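2-oxoadipate dioxygenase/decarboxylase (Pseudomonas putida, PDB 6W1G) catalyses the iron(II)-dependent decarboxylation and hydroxylation of 2-oxoadipate by dioxygen to (R)-2-hydroxyglutarate and carbon dioxide, a step of D-lysine catabolism. Local coordinates at residues Q15-M20 and V183-L187; G60-R64 and L121-R127; E68-R74 and I224-R230. One frame throughout, in Å; residues are numbered along the deposited sequence.

Overall arrangement
The chain first lays down helix 9-27, then reaches 60-64 and, soon after, strand 69-75. Segment 121-127 comes back to 60-64 and closes contact 2. Segment 183-187 then returns to 15-20 and closes contact 1, so contact 2 is nested inside its loop. The last to close is contact 3, where 224-230 pairs with 68-74; it crosses both others along the chain. Contact 1 joins two helices, contact 2 joins short helix 61-64 to the end of helix 118-123, each leading into a strand of the mixed sheet, and contact 3 completes one edge of that sheet at the metal. S17 probably hydrogen-bonds to R69 between contacts 1 and 3. Salt bridges R127-E68 and E61-R230 join contacts 2 and 3.

Contact 1: Q15-M20 and V183-L187; sequences QFSAAM and VQEAL
F16 leans across from helix 9-27 and brings its ring up to V183, A186 and L187 of helix 176-188. Its CB starts the contact, 4.3 Å from V183 CG2. CG stands anti to the backbone N (chi1 180°), which sends the ring out along the gap between the helices. CD1 lies on the rim that faces V183 CG1. CE1 goes deepest: it is 3.9 Å from A186 CB, approached obliquely, and 4.1 Å from L187 N, near the ring plane. On the far rim, CD2 packs on F126. Toward the tip, CE2 and CZ lie nearest M20 CG, which sits over one face, offset toward the rim. F190 and M91 also touch this ring.

V183 points into the gap. Its CG1 sits 4.0 Å from F16 CA and equally close to A19 CB, so this methyl packs against both. L187 forks around the next turn. Its CG is also anti to the backbone N (chi1 -162°), which swings both methyls toward the other helix. CD2 reaches A19 CB at 4.2 Å, and CD1 turns to F16 CE1 at 4.4 Å and on to M20. M20 has two conformers, so the details of its sulfur contact with L187 are doubtful. Replacing L187 with an alanine would probably open a gap between A19 and the F16 rim and leave M20 with less to pack on.

The contact is mainly apolar. The short axes pass 10.0 Å apart and cross at -49°. The pairs F16-V183 and M20-L187 face each other one turn apart on both helices. This is consistent with ridges-into-grooves packing of two ridges with i to i+4 spacing, here joining the N-terminal helix 9-27 to helix 176-188.

Contact 2: G60-R64 and L121-R127; sequences GEIER and LHVSPFR
R64 and P125 meet in a cluster of arginines and carboxylates next to the metal site; the side chains of R127 and metal ligand H70 are about 4 Å apart at their nearest atoms. P125 CB sits over the centre of one face of the R64 guanidinium, 3.6 Å from R64 CZ. The R64 chain is extended from CG to NE and runs past the proline ring, with R64 NE 3.7 Å from P125 CG. Beside it, R64 NH1 touches L121 CB at 3.8 Å. The guanidinium groups of R64 and R127 are turned 64° apart, with R64 NH2 3.5 Å from R127 NH1. Two acids serve both arginines: E68 and E397 each make salt bridges to R64 and R127. This probably balances their charge and fixes how each guanidinium is turned.

At the outer end, H122 meets G60 and E63. Its CG is anti to the backbone N (chi1 179°), which carries the ring across to them. H122 NE2 makes a weak, bent hydrogen bond to E63 OE1, 2.8 Å long at 128°. The carbonyl of G60 lies at the edge of the same ring. G60 has positive phi, and a side chain there would clash with H122 CE1. A water donates to H122 O at 2.7 Å and, weakly, to E63 O.

S124 OG accepts from F126 N in an ST turn, as the chain leaves helix 118-123 for strand 127-133. That strand runs parallel to strand 69-75, which follows helix 61-64. Helix 9-27 packs on S124 and F126, and the loop with V395 and E397 lies against R64 and L121.

Contact 3: E68-R74 and I224-R230; sequences ERHGAIR and INHLTPR. With NI (nickel (II) ion), chain B.
H70 and T228 form a hydrogen-bonded pair in two antiparallel strands; the N-to-C directions of their short axes make an angle of 163°. H70 N donates to T228 O (3.0 Å) and T228 N to H70 O (2.8 Å). R69-P229 and G71-L227 are the non-hydrogen-bonded pairs to either side. Beyond them, A72 N bonds to H226 O and N225 N to A72 O.

H70 and H226 point from one face of the sheet and share the nickel ion. CG of each stands between backbone N and carbonyl carbon, turning the rings to the metal. H70 NE2 binds it at 2.1 Å and H226 NE2 at 2.0 Å. E294 and three waters complete six ligands, a two-histidine-one-carboxylate site that takes iron(II) in the enzyme. Both histidines bind 2-oxoadipate, as does R74, which forms a salt bridge with D215. The imidazoles meet rim to rim, with planes 83° apart. Each has a small side chain over one face, T228 CB 3.6 Å from the H70 ring centroid and A72 CB equally far from that of H226. These CH-pi contacts and the hydrogen bond from H70 ND1 to E296 probably steady the rings. T228 OG1 hydrogen-bonds to ligand E294.

At the other end, R230 NH1 and E68 OE1 form a 2.9 Å salt bridge. E68 OE1 lies in the guanidinium plane and is met on its own syn side, 34° out of the carboxylate plane. E68 also forms salt bridges with R127 and R64.

Strand 226-229 edges the mixed sheet; strand 69-75 lies between it and strand 127-133. Helices 9-27 and 29-48 pack on R69 and L227. Strand 288-298 passes H70 and T228.

Contact 1: Q15-M20 and V183-L187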
loop_
_atom_site.group_PDB
_atom_site.type_symbol
_atom_site.label_atom_id
_atom_site.label_comp_id
_atom_site.label_asym_id
_atom_site.label_seq_id
_atom_site.Cartn_x
_atom_site.Cartn_y
_atom_site.Cartn_z
ATOM N N GLN A 15 13.942 -7.585 -4.929
ATOM C CA GLN A 15 14.054 -9.039 -5.005
ATOM C C GLN A 15 13.019 -9.738 -4.129
ATOM O O GLN A 15 12.428 -10.765 -4.520
ATOM C CB GLN A 15 15.458 -9.453 -4.601
ATOM C CG GLN A 15 16.493 -9.155 -5.660
ATOM C CD GLN A 15 17.899 -9.380 -5.192
ATOM O OE1 GLN A 15 18.142 -9.633 -4.016
ATOM N NE2 GLN A 15 18.839 -9.265 -6.107
ATOM N N PHE A 16 12.782 -9.198 -2.939
ATOM C CA PHE A 16 11.795 -9.769 -2.038
ATOM C C PHE A 16 10.396 -9.657 -2.616
ATOM O O PHE A 16 9.623 -10.627 -2.589
ATOM C CB PHE A 16 11.876 -9.070 -0.674
ATOM C CG PHE A 16 10.895 -9.571 0.341
ATOM C CD1 PHE A 16 11.116 -10.751 1.029
ATOM C CD2 PHE A 16 9.745 -8.877 0.612
ATOM C CE1 PHE A 16 10.196 -11.225 1.970
ATOM C CE2 PHE A 16 8.838 -9.359 1.535
ATOM C CZ PHE A 16 9.060 -10.534 2.206
ATOM N N SER A 17 10.046 -8.486 -3.163
ATOM C CA SER A 17 8.732 -8.312 -3.771
ATOM C C SER A 17 8.545 -9.331 -4.888
ATOM O O SER A 17 7.485 -9.955 -5.040
ATOM C CB SER A 17 8.618 -6.911 -4.302
ATOM O OG SER A 17 7.374 -6.738 -4.943
ATOM N N ALA A 18 9.563 -9.485 -5.746
ATOM C CA ALA A 18 9.448 -10.433 -6.852
ATOM C C ALA A 18 9.313 -11.867 -6.371
ATOM O O ALA A 18 8.511 -12.653 -6.918
ATOM C CB ALA A 18 10.666 -10.322 -7.776
ATOM N N ALA A 19 10.077 -12.234 -5.330
ATOM C CA ALA A 19 9.980 -13.597 -4.790
ATOM C C ALA A 19 8.627 -13.826 -4.134
ATOM O O ALA A 19 8.063 -14.928 -4.238
ATOM C CB ALA A 19 11.124 -13.858 -3.808
ATOM N N MET A 20 8.104 -12.828 -3.432
ATOM C CA MET A 20 6.773 -12.941 -2.839
ATOM C C MET A 20 5.729 -13.148 -3.922
ATOM O O MET A 20 4.812 -13.955 -3.759
ATOM C CB MET A 20 6.443 -11.701 -1.999
ATOM C CG MET A 20 7.177 -11.563 -0.653
ATOM S SD MET A 20 6.441 -12.478 0.708
ATOM C CE MET A 20 5.120 -11.395 1.217
ATOM N N VAL A 183 16.380 -13.121 1.697
ATOM C CA VAL A 183 15.088 -13.090 1.031
ATOM C C VAL A 183 14.401 -14.428 1.174
ATOM O O VAL A 183 13.214 -14.494 1.487
ATOM C CB VAL A 183 15.278 -12.664 -0.438
ATOM C CG1 VAL A 183 14.027 -12.971 -1.238
ATOM C CG2 VAL A 183 15.619 -11.170 -0.493
ATOM N N GLN A 184 15.151 -15.508 0.981
ATOM C CA GLN A 184 14.519 -16.815 1.062
ATOM C C GLN A 184 14.051 -17.128 2.475
ATOM O O GLN A 184 12.979 -17.733 2.669
ATOM C CB GLN A 184 15.475 -17.860 0.540
ATOM C CG GLN A 184 15.628 -17.784 -1.011
ATOM C CD GLN A 184 14.307 -17.731 -1.872
ATOM O OE1 GLN A 184 13.358 -18.514 -1.675
ATOM N NE2 GLN A 184 14.261 -16.786 -2.818
ATOM N N GLU A 185 14.859 -16.769 3.472
ATOM C CA GLU A 185 14.472 -17.046 4.842
ATOM C C GLU A 185 13.308 -16.201 5.278
ATOM O O GLU A 185 12.413 -16.672 5.982
ATOM C CB GLU A 185 15.678 -16.870 5.757
ATOM C CG GLU A 185 16.754 -17.882 5.557
ATOM C CD GLU A 185 16.370 -19.311 5.980
ATOM O OE1 GLU A 185 15.462 -19.489 6.817
ATOM O OE2 GLU A 185 17.025 -20.256 5.485
ATOM N N ALA A 186 13.324 -14.932 4.905
ATOM C CA ALA A 186 12.205 -14.049 5.231
ATOM C C ALA A 186 10.912 -14.534 4.607
ATOM O O ALA A 186 9.846 -14.435 5.213
ATOM C CB ALA A 186 12.495 -12.644 4.732
ATOM N N LEU A 187 10.988 -15.046 3.379
ATOM C CA LEU A 187 9.786 -15.474 2.689
ATOM C C LEU A 187 9.069 -16.579 3.443
ATOM O O LEU A 187 7.839 -16.660 3.392
ATOM C CB LEU A 187 10.196 -15.959 1.309
ATOM C CG LEU A 187 9.147 -16.076 0.216
ATOM C CD1 LEU A 187 8.577 -14.743 -0.076
ATOM C CD2 LEU A 187 9.802 -16.680 -1.016
#

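Contact 2: G60-R64 and L121-R127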
loop_
_atom_site.group_PDB
_atom_site.type_symbol
_atom_site.label_atom_id
_atom_site.label_comp_id
_atom_site.label_asym_id
_atom_site.label_seq_id
_atom_site.Cartn_x
_atom_site.Cartn_y
_atom_site.Cartn_z
ATOM N N GLY A 60 9.093 8.972 -13.659
ATOM C CA GLY A 60 9.804 7.729 -13.625
ATOM C C GLY A 60 8.972 6.542 -13.228
ATOM O O GLY A 60 9.491 5.409 -13.243
ATOM N N GLU A 61 7.693 6.731 -12.904
ATOM C CA GLU A 61 6.877 5.604 -12.512
ATOM C C GLU A 61 6.731 4.567 -13.616
ATOM O O GLU A 61 6.443 3.390 -13.316
ATOM C CB GLU A 61 5.479 6.084 -12.114
ATOM C CG GLU A 61 5.429 6.847 -10.815
ATOM C CD GLU A 61 4.055 7.470 -10.675
ATOM O OE1 GLU A 61 3.115 6.731 -10.295
ATOM O OE2 GLU A 61 3.940 8.680 -10.989
ATOM N N ILE A 62 6.927 4.960 -14.891
ATOM C CA ILE A 62 6.850 3.973 -15.966
ATOM C C ILE A 62 7.800 2.814 -15.709
ATOM O O ILE A 62 7.508 1.674 -16.056
ATOM C CB ILE A 62 7.092 4.669 -17.324
ATOM C CG1 ILE A 62 6.665 3.789 -18.500
ATOM C CG2 ILE A 62 8.542 5.152 -17.431
ATOM C CD1 ILE A 62 6.491 4.588 -19.794
ATOM N N GLU A 63 8.944 3.068 -15.093
ATOM C CA GLU A 63 9.912 2.004 -14.861
ATOM C C GLU A 63 9.578 1.119 -13.671
ATOM O O GLU A 63 10.071 -0.003 -13.606
ATOM C CB GLU A 63 11.301 2.623 -14.710
ATOM C CG GLU A 63 11.701 3.445 -15.953
ATOM C CD GLU A 63 13.083 4.057 -15.896
ATOM O OE1 GLU A 63 13.694 4.089 -14.808
ATOM O OE2 GLU A 63 13.556 4.516 -16.957
ATOM N N ARG A 64 8.773 1.580 -12.738
ATOM C CA ARG A 64 8.441 0.805 -11.532
ATOM C C ARG A 64 7.089 0.106 -11.651
ATOM O O ARG A 64 6.777 -0.784 -10.857
ATOM C CB ARG A 64 8.473 1.699 -10.272
ATOM C CG ARG A 64 7.194 2.431 -10.015
ATOM C CD ARG A 64 7.284 3.495 -8.887
ATOM N NE ARG A 64 6.001 3.662 -8.266
ATOM C CZ ARG A 64 5.739 4.367 -7.175
ATOM N NH1 ARG A 64 6.633 5.171 -6.666
ATOM N NH2 ARG A 64 4.569 4.240 -6.578
ATOM N N LEU A 121 11.766 4.600 -3.931
ATOM C CA LEU A 121 10.484 4.116 -4.417
ATOM C C LEU A 121 10.574 3.760 -5.886
ATOM O O LEU A 121 9.892 2.845 -6.354
ATOM C CB LEU A 121 9.425 5.173 -4.144
ATOM C CG LEU A 121 9.116 5.379 -2.681
ATOM C CD1 LEU A 121 8.464 6.706 -2.366
ATOM C CD2 LEU A 121 8.224 4.251 -2.185
ATOM N N HIS A 122 11.388 4.491 -6.629
ATOM C CA HIS A 122 11.573 4.209 -8.035
ATOM C C HIS A 122 12.169 2.847 -8.248
ATOM O O HIS A 122 11.786 2.128 -9.172
ATOM C CB HIS A 122 12.446 5.304 -8.617
ATOM C CG HIS A 122 12.741 5.143 -10.059
ATOM N ND1 HIS A 122 11.845 5.505 -11.037
ATOM C CD2 HIS A 122 13.811 4.607 -10.687
ATOM C CE1 HIS A 122 12.378 5.264 -12.215
ATOM N NE2 HIS A 122 13.542 4.677 -12.041
ATOM N N VAL A 123 13.173 2.496 -7.448
ATOM C CA VAL A 123 13.791 1.173 -7.538
ATOM C C VAL A 123 12.786 0.084 -7.130
ATOM O O VAL A 123 12.679 -0.955 -7.800
ATOM C CB VAL A 123 15.073 1.097 -6.711
ATOM C CG1 VAL A 123 15.648 -0.345 -6.736
ATOM C CG2 VAL A 123 16.075 2.106 -7.229
ATOM N N SER A 124 12.029 0.312 -6.072
ATOM C CA SER A 124 10.938 -0.582 -5.703
ATOM C C SER A 124 9.959 0.124 -4.800
ATOM O O SER A 124 10.346 0.534 -3.682
ATOM C CB SER A 124 11.411 -1.837 -4.983
ATOM O OG SER A 124 10.272 -2.602 -4.573
ATOM N N PRO A 125 8.680 0.207 -5.181
ATOM C CA PRO A 125 7.686 0.831 -4.320
ATOM C C PRO A 125 6.926 -0.181 -3.471
ATOM O O PRO A 125 5.849 0.120 -2.937
ATOM C CB PRO A 125 6.736 1.484 -5.319
ATOM C CG PRO A 125 6.719 0.493 -6.423
ATOM C CD PRO A 125 8.154 -0.008 -6.552
ATOM N N PHE A 126 7.486 -1.373 -3.300
ATOM C CA PHE A 126 6.815 -2.404 -2.502
ATOM C C PHE A 126 6.492 -1.899 -1.116
ATOM O O PHE A 126 7.344 -1.304 -0.444
ATOM C CB PHE A 126 7.710 -3.636 -2.427
ATOM C CG PHE A 126 7.103 -4.808 -1.769
ATOM C CD1 PHE A 126 5.960 -5.396 -2.289
ATOM C CD2 PHE A 126 7.688 -5.371 -0.648
ATOM C CE1 PHE A 126 5.406 -6.528 -1.691
ATOM C CE2 PHE A 126 7.167 -6.505 -0.069
ATOM C CZ PHE A 126 6.017 -7.082 -0.592
ATOM N N ARG A 127 5.291 -2.210 -0.659
ATOM C CA ARG A 127 4.856 -1.888 0.706
ATOM C C ARG A 127 4.210 -3.120 1.306
ATOM O O ARG A 127 3.653 -3.931 0.578
ATOM C CB ARG A 127 3.779 -0.790 0.852
ATOM C CG ARG A 127 3.840 0.371 -0.046
ATOM C CD ARG A 127 2.856 0.210 -1.181
ATOM N NE ARG A 127 2.946 1.339 -2.021
ATOM C CZ ARG A 127 2.798 1.314 -3.355
ATOM N NH1 ARG A 127 2.936 2.385 -4.074
ATOM N NH2 ARG A 127 2.493 0.172 -3.977
HETATM O O HOH W 1 12.162 0.248 -11.075
#

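Contact 3: E68-R74 and I224-R230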
loop_
_atom_site.group_PDB
_atom_site.type_symbol
_atom_site.label_atom_id
_atom_site.label_comp_id
_atom_site.label_asym_id
_atom_site.label_seq_id
_atom_site.Cartn_x
_atom_site.Cartn_y
_atom_site.Cartn_z
ATOM N N GLU A 68 5.065 -3.203 -9.477
ATOM C CA GLU A 68 4.579 -2.492 -8.305
ATOM C C GLU A 68 3.469 -3.268 -7.601
ATOM O O GLU A 68 2.449 -3.612 -8.207
ATOM C CB GLU A 68 4.105 -1.099 -8.701
ATOM C CG GLU A 68 3.482 -0.350 -7.540
ATOM C CD GLU A 68 3.451 1.158 -7.704
ATOM O OE1 GLU A 68 3.936 1.705 -8.738
ATOM O OE2 GLU A 68 2.900 1.809 -6.763
ATOM N N ARG A 69 3.662 -3.527 -6.309
ATOM C CA ARG A 69 2.719 -4.298 -5.530
ATOM C C ARG A 69 2.700 -3.819 -4.091
ATOM O O ARG A 69 3.613 -3.142 -3.616
ATOM C CB ARG A 69 3.107 -5.787 -5.473
ATOM C CG ARG A 69 3.061 -6.540 -6.761
ATOM C CD ARG A 69 3.795 -7.856 -6.665
ATOM N NE ARG A 69 5.231 -7.723 -6.726
ATOM C CZ ARG A 69 5.949 -7.859 -7.826
ATOM N NH1 ARG A 69 5.353 -8.118 -9.005
ATOM N NH2 ARG A 69 7.262 -7.662 -7.691
ATOM N N HIS A 70 1.637 -4.215 -3.383
ATOM C CA HIS A 70 1.660 -4.196 -1.926
ATOM C C HIS A 70 1.227 -5.560 -1.398
ATOM O O HIS A 70 0.423 -6.243 -2.028
ATOM C CB HIS A 70 0.854 -3.082 -1.222
ATOM C CG HIS A 70 -0.623 -3.252 -1.130
ATOM N ND1 HIS A 70 -1.507 -2.628 -1.991
ATOM C CD2 HIS A 70 -1.384 -3.914 -0.223
ATOM C CE1 HIS A 70 -2.744 -2.932 -1.630
ATOM N NE2 HIS A 70 -2.705 -3.710 -0.570
ATOM N N GLY A 71 1.754 -5.955 -0.255
ATOM C CA GLY A 71 1.238 -7.089 0.475
ATOM C C GLY A 71 0.521 -6.626 1.716
ATOM O O GLY A 71 0.682 -5.487 2.156
ATOM N N ALA A 72 -0.283 -7.522 2.281
ATOM C CA ALA A 72 -0.958 -7.276 3.540
ATOM C C ALA A 72 -0.829 -8.532 4.391
ATOM O O ALA A 72 -1.060 -9.644 3.893
ATOM C CB ALA A 72 -2.446 -6.988 3.298
ATOM N N ILE A 73 -0.459 -8.341 5.654
ATOM C CA ILE A 73 -0.272 -9.392 6.626
ATOM C C ILE A 73 -0.823 -8.932 7.964
ATOM O O ILE A 73 -1.033 -7.737 8.217
ATOM C CB ILE A 73 1.217 -9.742 6.802
ATOM C CG1 ILE A 73 2.041 -8.537 7.299
ATOM C CG2 ILE A 73 1.743 -10.312 5.521
ATOM C CD1 ILE A 73 3.480 -8.830 7.700
ATOM N N ARG A 74 -0.975 -9.903 8.857
ATOM C CA ARG A 74 -1.446 -9.685 10.226
ATOM C C ARG A 74 -0.539 -10.438 11.172
ATOM O O ARG A 74 -0.236 -11.602 10.920
ATOM C CB ARG A 74 -2.860 -10.241 10.370
ATOM C CG ARG A 74 -3.827 -9.618 9.382
ATOM C CD ARG A 74 -5.053 -10.500 9.184
ATOM N NE ARG A 74 -6.081 -9.826 8.415
ATOM C CZ ARG A 74 -7.166 -10.422 7.948
ATOM N NH1 ARG A 74 -7.353 -11.714 8.177
ATOM N NH2 ARG A 74 -8.047 -9.729 7.255
ATOM N N ILE A 224 0.100 -14.468 3.522
ATOM C CA ILE A 224 -0.280 -13.290 2.738
ATOM C C ILE A 224 -1.799 -13.178 2.752
ATOM O O ILE A 224 -2.521 -14.087 2.319
ATOM C CB ILE A 224 0.266 -13.401 1.311
ATOM C CG1 ILE A 224 1.792 -13.376 1.363
ATOM C CG2 ILE A 224 -0.290 -12.303 0.442
ATOM C CD1 ILE A 224 2.453 -13.692 0.054
ATOM N N ASN A 225 -2.314 -12.069 3.250
ATOM C CA ASN A 225 -3.746 -11.819 3.201
ATOM C C ASN A 225 -4.181 -11.386 1.814
ATOM O O ASN A 225 -5.277 -11.758 1.344
ATOM C CB ASN A 225 -4.090 -10.702 4.178
ATOM C CG ASN A 225 -5.554 -10.414 4.240
ATOM O OD1 ASN A 225 -5.980 -9.346 3.809
ATOM N ND2 ASN A 225 -6.339 -11.329 4.782
ATOM N N HIS A 226 -3.344 -10.610 1.156
ATOM C CA HIS A 226 -3.467 -10.378 -0.281
ATOM C C HIS A 226 -2.148 -9.768 -0.746
ATOM O O HIS A 226 -1.357 -9.231 0.038
ATOM C CB HIS A 226 -4.676 -9.530 -0.660
ATOM C CG HIS A 226 -4.729 -8.214 0.022
ATOM N ND1 HIS A 226 -5.471 -7.995 1.158
ATOM C CD2 HIS A 226 -4.133 -7.025 -0.252
ATOM C CE1 HIS A 226 -5.352 -6.737 1.543
ATOM N NE2 HIS A 226 -4.546 -6.116 0.697
ATOM N N LEU A 227 -1.933 -9.877 -2.050
ATOM C CA LEU A 227 -0.859 -9.214 -2.762
ATOM C C LEU A 227 -1.503 -8.490 -3.934
ATOM O O LEU A 227 -2.128 -9.144 -4.775
ATOM C CB LEU A 227 0.103 -10.262 -3.256
ATOM C CG LEU A 227 1.474 -9.939 -3.550
ATOM C CD1 LEU A 227 2.245 -9.055 -2.780
ATOM C CD2 LEU A 227 2.267 -11.032 -4.105
ATOM N N THR A 228 -1.349 -7.174 -3.973
ATOM C CA THR A 228 -2.147 -6.308 -4.849
ATOM C C THR A 228 -1.255 -5.660 -5.882
ATOM O O THR A 228 -0.347 -4.886 -5.513
ATOM C CB THR A 228 -2.821 -5.217 -4.011
ATOM O OG1 THR A 228 -3.609 -5.881 -3.029
ATOM C CG2 THR A 228 -3.663 -4.319 -4.881
ATOM N N PRO A 229 -1.494 -5.942 -7.162
ATOM C CA PRO A 229 -0.791 -5.230 -8.230
ATOM C C PRO A 229 -1.455 -3.896 -8.500
ATOM O O PRO A 229 -2.598 -3.648 -8.118
ATOM C CB PRO A 229 -0.930 -6.160 -9.436
ATOM C CG PRO A 229 -2.211 -6.839 -9.221
ATOM C CD PRO A 229 -2.432 -6.951 -7.720
ATOM N N ARG A 230 -0.718 -3.039 -9.199
ATOM C CA ARG A 230 -1.161 -1.705 -9.556
ATOM C C ARG A 230 -1.604 -1.651 -11.016
ATOM O O ARG A 230 -0.838 -1.981 -11.926
ATOM C CB ARG A 230 -0.039 -0.681 -9.343
ATOM C CG ARG A 230 -0.431 0.717 -9.757
ATOM C CD ARG A 230 0.708 1.704 -9.548
ATOM N NE ARG A 230 0.350 2.999 -10.061
ATOM C CZ ARG A 230 1.166 4.052 -10.158
ATOM N NH1 ARG A 230 2.440 3.961 -9.777
ATOM N NH2 ARG A 230 0.719 5.192 -10.640
HETATM NI NI NI B . -4.532 -4.090 0.401
HETATM O O HOH W 2 -5.422 -7.608 6.233
HETATM O O HOH W 3 -3.900 -3.760 2.434
HETATM O O HOH W 4 -4.826 -2.079 0.589
HETATM O O HOH W 5 -6.521 -3.789 1.477
#